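Local coordinates for protein AA9 family lytic polysaccharide monooxygenase D (Myceliophthora thermophila, PDB 5UFV) that uses an active-site copper to cleave crystalline and amorphous polysaccharides such as cellulose by oxidising their glycosidic bonds, giving C1-oxidised products, at residues T114-F117 with L118-T122; D144-P148 with G149-V153. All blocks are in the same frame, centred on the assembly; numbering follows the deposited sequence.

Contact 1 of 2, residues T114-F117 with L118-T122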
ATOM      1  N   THR A 114       5.303  11.440 -24.543  1.00 41.35           N
ATOM      2  CA  THR A 114       5.406  12.471 -25.576  1.00 42.83           C
ATOM      3  C   THR A 114       4.080  13.193 -25.819  1.00 44.51           C
ATOM      4  O   THR A 114       4.090  14.312 -26.318  1.00 46.50           O
ATOM      5  CB  THR A 114       5.904  11.874 -26.897  1.00 43.51           C
ATOM      6  OG1 THR A 114       5.084  10.756 -27.250  1.00 44.42           O
ATOM      7  CG2 THR A 114       7.340  11.384 -26.771  1.00 43.29           C
ATOM      8  N   THR A 115       2.952  12.535 -25.537  1.00 45.09           N
ATOM      9  CA  THR A 115       1.634  13.197 -25.373  1.00 45.67           C
ATOM     10  C   THR A 115       1.110  13.133 -23.913  1.00 42.83           C
ATOM     11  O   THR A 115       0.373  14.000 -23.470  1.00 43.87           O
ATOM     12  CB  THR A 115       0.561  12.601 -26.324  1.00 47.97           C
ATOM     13  OG1 THR A 115       0.284  11.225 -25.991  1.00 47.40           O
ATOM     14  CG2 THR A 115       1.011  12.699 -27.775  1.00 49.28           C
ATOM     15  N   VAL A 116       1.481  12.084 -23.192  1.00 41.03           N
ATOM     16  CA  VAL A 116       1.153  11.909 -21.787  1.00 38.54           C
ATOM     17  C   VAL A 116       2.474  11.826 -21.006  1.00 38.10           C
ATOM     18  O   VAL A 116       3.207  10.835 -21.102  1.00 38.05           O
ATOM     19  CB  VAL A 116       0.326  10.611 -21.568  1.00 38.17           C
ATOM     20  CG1 VAL A 116       0.059  10.350 -20.083  1.00 37.65           C
ATOM     21  CG2 VAL A 116      -0.988  10.664 -22.333  1.00 37.58           C
ATOM     22  N   PHE A 117       2.776  12.866 -20.241  1.00 37.31           N
ATOM     23  CA  PHE A 117       3.966  12.879 -19.416  1.00 39.09           C
ATOM     24  C   PHE A 117       3.665  12.455 -17.981  1.00 38.45           C
ATOM     25  O   PHE A 117       2.501  12.269 -17.595  1.00 37.84           O
ATOM     26  CB  PHE A 117       4.571  14.279 -19.401  1.00 40.82           C
ATOM     27  CG  PHE A 117       4.784  14.856 -20.763  1.00 42.31           C
ATOM     28  CD1 PHE A 117       5.960  14.611 -21.458  1.00 42.75           C
ATOM     29  CD2 PHE A 117       3.800  15.648 -21.357  1.00 43.36           C
ATOM     30  CE1 PHE A 117       6.150  15.150 -22.722  1.00 44.56           C
ATOM     31  CE2 PHE A 117       3.990  16.193 -22.629  1.00 44.93           C
ATOM     32  CZ  PHE A 117       5.170  15.945 -23.306  1.00 44.94           C
ATOM     33  N   LEU A 118       4.734  12.332 -17.197  1.00 39.32           N
ATOM     34  CA  LEU A 118       4.654  11.989 -15.776  1.00 39.84           C
ATOM     35  C   LEU A 118       3.775  12.960 -15.023  1.00 40.23           C
ATOM     36  O   LEU A 118       3.082  12.545 -14.093  1.00 42.46           O
ATOM     37  CB  LEU A 118       6.038  11.973 -15.111  1.00 40.18           C
ATOM     38  CG  LEU A 118       7.036  10.892 -15.540  1.00 41.71           C
ATOM     39  CD1 LEU A 118       8.408  11.185 -14.965  1.00 42.98           C
ATOM     40  CD2 LEU A 118       6.598   9.494 -15.139  1.00 41.30           C
ATOM     41  N   ASP A 119       3.805  14.236 -15.415  1.00 40.88           N
ATOM     42  CA  ASP A 119       3.003  15.265 -14.749  1.00 40.89           C
ATOM     43  C   ASP A 119       1.648  15.544 -15.410  1.00 41.68           C
ATOM     44  O   ASP A 119       0.918  16.399 -14.940  1.00 41.29           O
ATOM     45  CB  ASP A 119       3.796  16.566 -14.601  1.00 41.02           C
ATOM     46  CG  ASP A 119       3.941  17.335 -15.899  1.00 43.76           C
ATOM     47  OD1 ASP A 119       3.819  16.743 -16.991  1.00 46.17           O
ATOM     48  OD2 ASP A 119       4.222  18.553 -15.828  1.00 44.43           O
ATOM     49  N   THR A 120       1.294  14.817 -16.469  1.00 41.51           N
ATOM     50  CA  THR A 120       0.024  15.061 -17.134  1.00 41.74           C
ATOM     51  C   THR A 120      -1.150  14.662 -16.240  1.00 41.43           C
ATOM     52  O   THR A 120      -1.163  13.573 -15.675  1.00 39.39           O
ATOM     53  CB  THR A 120      -0.070  14.304 -18.462  1.00 42.21           C
ATOM     54  OG1 THR A 120       0.907  14.832 -19.359  1.00 44.25           O
ATOM     55  CG2 THR A 120      -1.488  14.448 -19.089  1.00 42.56           C
ATOM     56  N   GLU A 121      -2.138  15.550 -16.169  1.00 43.42           N
ATOM     57  CA  GLU A 121      -3.300  15.411 -15.298  1.00 45.98           C
ATOM     58  C   GLU A 121      -4.466  14.642 -15.949  1.00 43.28           C
ATOM     59  O   GLU A 121      -4.971  13.700 -15.362  1.00 39.48           O
ATOM     60  CB  GLU A 121      -3.741  16.799 -14.826  1.00 51.69           C
ATOM     61  CG  GLU A 121      -4.962  16.809 -13.909  1.00 57.84           C
ATOM     62  CD  GLU A 121      -4.708  16.280 -12.500  1.00 60.04           C
ATOM     63  OE1 GLU A 121      -3.540  15.996 -12.117  1.00 58.44           O
ATOM     64  OE2 GLU A 121      -5.715  16.168 -11.766  1.00 63.93           O
ATOM     65  N   THR A 122      -4.902  15.049 -17.139  1.00 44.98           N
ATOM     66  CA  THR A 122      -5.809  14.220 -17.956  1.00 46.09           C
ATOM     67  C   THR A 122      -5.318  14.169 -19.396  1.00 44.85           C
ATOM     68  O   THR A 122      -4.934  15.199 -19.947  1.00 43.90           O
ATOM     69  CB  THR A 122      -7.272  14.719 -17.995  1.00 48.73           C
ATOM     70  OG1 THR A 122      -7.309  15.982 -18.654  1.00 55.13           O
ATOM     71  CG2 THR A 122      -7.864  14.872 -16.595  1.00 49.90           C
TER
HETATM   72  O   HOH W   1       0.252  11.451 -16.105  1.00 34.15           O
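The phenyl ring of Phe117 meets Thr120 at its edge, where the hydroxyl OG1 of Thr120 lies close to the ring plane, 3.6 Å from Phe117 CD2. The ring also stacks with the imidazole of His211, and Gln215 touches the same side chain. Asp119 arrives obliquely, OD1 standing 3.5 Å from CB of Phe117; that carboxylate spends its polar end on His211 through OD1 and on Asn209 through OD2, so His211 is shared by the phenyl ring and the acid.

The backbone here folds into a type I beta turn running from Phe117 to Thr120, set in the long loop between strands 101-107 and 136-141. The amide N of Thr120 closes it on Phe117 O at 3.0 Å. In the reverse direction the amide N of Phe117 donates to Thr120 OG1, 2.9 Å away with an angle of 152° at the hydrogen. With OG1 anti to Thr120's own carbonyl carbon, beside its backbone N (chi1 -65°), the hydroxyl is placed facing the Phe117 amide. A valine in place of Thr120 would probably leave the Phe117 amide without this acceptor, the turn's backbone bond and a water still bridging the two residues. That water donates to Phe117 O at 2.8 Å and to Thr120 O at 2.6 Å; Phe117 O thus accepts twice. Gln77 also donates to Thr120 O, and the side chain of Asp119 comes within about 7 Å of that of His161, a residue inferred by similarity to bind O2.

Contact 2 of 2, residues D144-P148 with G149-V153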
ATOM      1  N   ASP A 144       0.223 -17.087  -4.530  1.00 49.18           N
ATOM      2  CA  ASP A 144       0.088 -18.552  -4.419  1.00 54.06           C
ATOM      3  C   ASP A 144       1.197 -19.211  -3.587  1.00 51.59           C
ATOM      4  O   ASP A 144       2.384 -18.876  -3.719  1.00 51.10           O
ATOM      5  CB  ASP A 144       0.080 -19.216  -5.809  1.00 59.43           C
ATOM      6  CG  ASP A 144      -1.108 -18.793  -6.660  1.00 64.27           C
ATOM      7  OD1 ASP A 144      -2.247 -18.667  -6.132  1.00 66.83           O
ATOM      8  OD2 ASP A 144      -0.892 -18.589  -7.873  1.00 65.89           O
ATOM      9  N   GLY A 145       0.787 -20.165  -2.755  1.00 50.38           N
ATOM     10  CA  GLY A 145       1.691 -20.923  -1.915  1.00 50.60           C
ATOM     11  C   GLY A 145       2.106 -20.264  -0.610  1.00 49.95           C
ATOM     12  O   GLY A 145       2.832 -20.875   0.174  1.00 51.05           O
ATOM     13  N   LEU A 146       1.658 -19.036  -0.350  1.00 46.74           N
ATOM     14  CA  LEU A 146       2.123 -18.290   0.825  1.00 45.10           C
ATOM     15  C   LEU A 146       1.925 -19.081   2.108  1.00 45.20           C
ATOM     16  O   LEU A 146       0.840 -19.573   2.366  1.00 46.63           O
ATOM     17  CB  LEU A 146       1.356 -16.983   0.944  1.00 44.51           C
ATOM     18  CG  LEU A 146       1.810 -15.914   1.930  1.00 43.38           C
ATOM     19  CD1 LEU A 146       3.244 -15.478   1.655  1.00 44.37           C
ATOM     20  CD2 LEU A 146       0.878 -14.724   1.848  1.00 41.53           C
ATOM     21  N   ALA A 147       2.968 -19.213   2.916  1.00 45.23           N
ATOM     22  CA  ALA A 147       2.840 -19.976   4.160  1.00 45.50           C
ATOM     23  C   ALA A 147       1.743 -19.371   5.005  1.00 43.64           C
ATOM     24  O   ALA A 147       1.594 -18.147   5.023  1.00 42.00           O
ATOM     25  CB  ALA A 147       4.147 -19.987   4.940  1.00 45.97           C
ATOM     26  N   PRO A 148       0.986 -20.217   5.715  1.00 43.50           N
ATOM     27  CA  PRO A 148      -0.105 -19.749   6.551  1.00 42.97           C
ATOM     28  C   PRO A 148       0.379 -18.930   7.727  1.00 42.63           C
ATOM     29  O   PRO A 148       1.496 -19.130   8.179  1.00 43.64           O
ATOM     30  CB  PRO A 148      -0.720 -21.049   7.091  1.00 44.29           C
ATOM     31  CG  PRO A 148       0.392 -22.035   7.059  1.00 45.65           C
ATOM     32  CD  PRO A 148       1.199 -21.668   5.851  1.00 45.77           C
ATOM     33  N   GLY A 149      -0.468 -18.028   8.222  1.00 41.57           N
ATOM     34  CA  GLY A 149      -0.267 -17.424   9.538  1.00 40.95           C
ATOM     35  C   GLY A 149      -0.931 -16.071   9.631  1.00 39.70           C
ATOM     36  O   GLY A 149      -1.740 -15.713   8.782  1.00 39.06           O
ATOM     37  N   ASN A 150      -0.575 -15.307  10.654  1.00 37.89           N
ATOM     38  CA  ASN A 150      -1.099 -13.964  10.807  1.00 36.39           C
ATOM     39  C   ASN A 150      -0.277 -12.991  10.020  1.00 35.64           C
ATOM     40  O   ASN A 150       0.941 -12.925  10.220  1.00 36.56           O
ATOM     41  CB  ASN A 150      -1.098 -13.563  12.273  1.00 36.31           C
ATOM     42  CG  ASN A 150      -1.910 -14.508  13.122  1.00 37.29           C
ATOM     43  OD1 ASN A 150      -2.791 -15.228  12.628  1.00 38.55           O
ATOM     44  ND2 ASN A 150      -1.597 -14.541  14.396  1.00 37.91           N
ATOM     45  N   TYR A 151      -0.929 -12.229   9.136  1.00 33.90           N
ATOM     46  CA  TYR A 151      -0.229 -11.245   8.319  1.00 33.68           C
ATOM     47  C   TYR A 151      -0.883  -9.882   8.395  1.00 32.29           C
ATOM     48  O   TYR A 151      -2.096  -9.772   8.514  1.00 32.81           O
ATOM     49  CB  TYR A 151      -0.229 -11.636   6.842  1.00 34.84           C
ATOM     50  CG  TYR A 151       0.653 -12.784   6.414  1.00 35.75           C
ATOM     51  CD1 TYR A 151       0.192 -14.090   6.486  1.00 37.77           C
ATOM     52  CD2 TYR A 151       1.891 -12.560   5.848  1.00 36.41           C
ATOM     53  CE1 TYR A 151       0.967 -15.154   6.060  1.00 39.99           C
ATOM     54  CE2 TYR A 151       2.695 -13.621   5.414  1.00 39.23           C
ATOM     55  CZ  TYR A 151       2.228 -14.924   5.516  1.00 39.94           C
ATOM     56  OH  TYR A 151       2.992 -16.011   5.098  1.00 40.30           O
ATOM     57  N   LEU A 152      -0.071  -8.844   8.256  1.00 31.77           N
ATOM     58  CA  LEU A 152      -0.584  -7.506   7.987  1.00 30.31           C
ATOM     59  C   LEU A 152      -0.535  -7.308   6.495  1.00 30.32           C
ATOM     60  O   LEU A 152       0.316  -7.867   5.815  1.00 29.41           O
ATOM     61  CB  LEU A 152       0.263  -6.441   8.646  1.00 29.94           C
ATOM     62  CG  LEU A 152       0.636  -6.668  10.108  1.00 30.97           C
ATOM     63  CD1 LEU A 152       1.492  -5.506  10.580  1.00 31.18           C
ATOM     64  CD2 LEU A 152      -0.605  -6.805  10.965  1.00 31.72           C
ATOM     65  N   VAL A 153      -1.465  -6.522   5.984  1.00 29.82           N
ATOM     66  CA  VAL A 153      -1.422  -6.122   4.594  1.00 29.49           C
ATOM     67  C   VAL A 153      -1.430  -4.617   4.604  1.00 27.94           C
ATOM     68  O   VAL A 153      -2.157  -4.051   5.384  1.00 29.39           O
ATOM     69  CB  VAL A 153      -2.630  -6.630   3.821  1.00 30.84           C
ATOM     70  CG1 VAL A 153      -3.932  -6.219   4.500  1.00 31.31           C
ATOM     71  CG2 VAL A 153      -2.584  -6.114   2.386  1.00 30.97           C
TER
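Tyr151 reaches back from the start of strand 149-159 to Ala147, four residues earlier, and its hydroxyl donates a hydrogen bond of 2.6 Å from OH to Ala147 O. The acceptor lies in the plane of the phenol ring, at its edge, while the hydroxyl is tilted by 25° from the carbonyl plane of Ala147. With CG of Tyr151 anti to the carbonyl carbon (chi1 -72°), the ring points back toward the 146-148 segment, bringing OH to the Ala147 carbonyl.

The tight part of the contact is on the Leu146 side. CD2 of Leu146 sits over one face of the ring in a CH-pi contact, 4.2 Å from the centroid and displaced toward the rim. Its branch point follows closely, with CG of Leu146 3.7 Å from CZ of Tyr151 and 3.4 Å from OH. The leucine approaches from the loop and the tyrosine from the strand to meet it, and both also touch Met84 of strand 80-86 and Phe102 of strand 101-107; Val177 of strand 167-177 adds to the packing on the tyrosine.

The outer side of the bend is looser. The Ala147 methyl stays 4.1 Å from Tyr151 OH, and Pro148 meets the phenol through its backbone, C lying 4.2 Å from Tyr151 CE1; both residues are partly exposed. Between Pro148 and the strand, Gly149 adopts a phi of 155°, where a beta carbon would collide with Pro148 O, so the absence of a side chain matters here.

The order Leu-Ala-Pro-Gly-Asn-Tyr and the bond from the phenol to the carbonyl four residues back identify a tyrosine corner, the motif found where a connection enters a strand in Greek-key beta-sandwiches, here the immunoglobulin-like core of an AA9 monooxygenase.

Both contacts tie a short piece of chain back on itself, but they lie on opposite sides of the chain's centre, 38 Å apart between centres, and share no element. Contact 1 is a surface contact wholly inside the loop between strands 101-107 and 136-141; its grip is polar, built from backbone amides, a threonine hydroxyl and a bridging water, and it lies near a histidine inferred to bind O2. Contact 2 is partly buried and joins a loop to strand 149-159, away from the annotated sites. Here the loop turn depends mainly on polar links, whereas at the edge of the sandwich a single phenol-to-carbonyl bond is combined with aliphatic and aromatic packing.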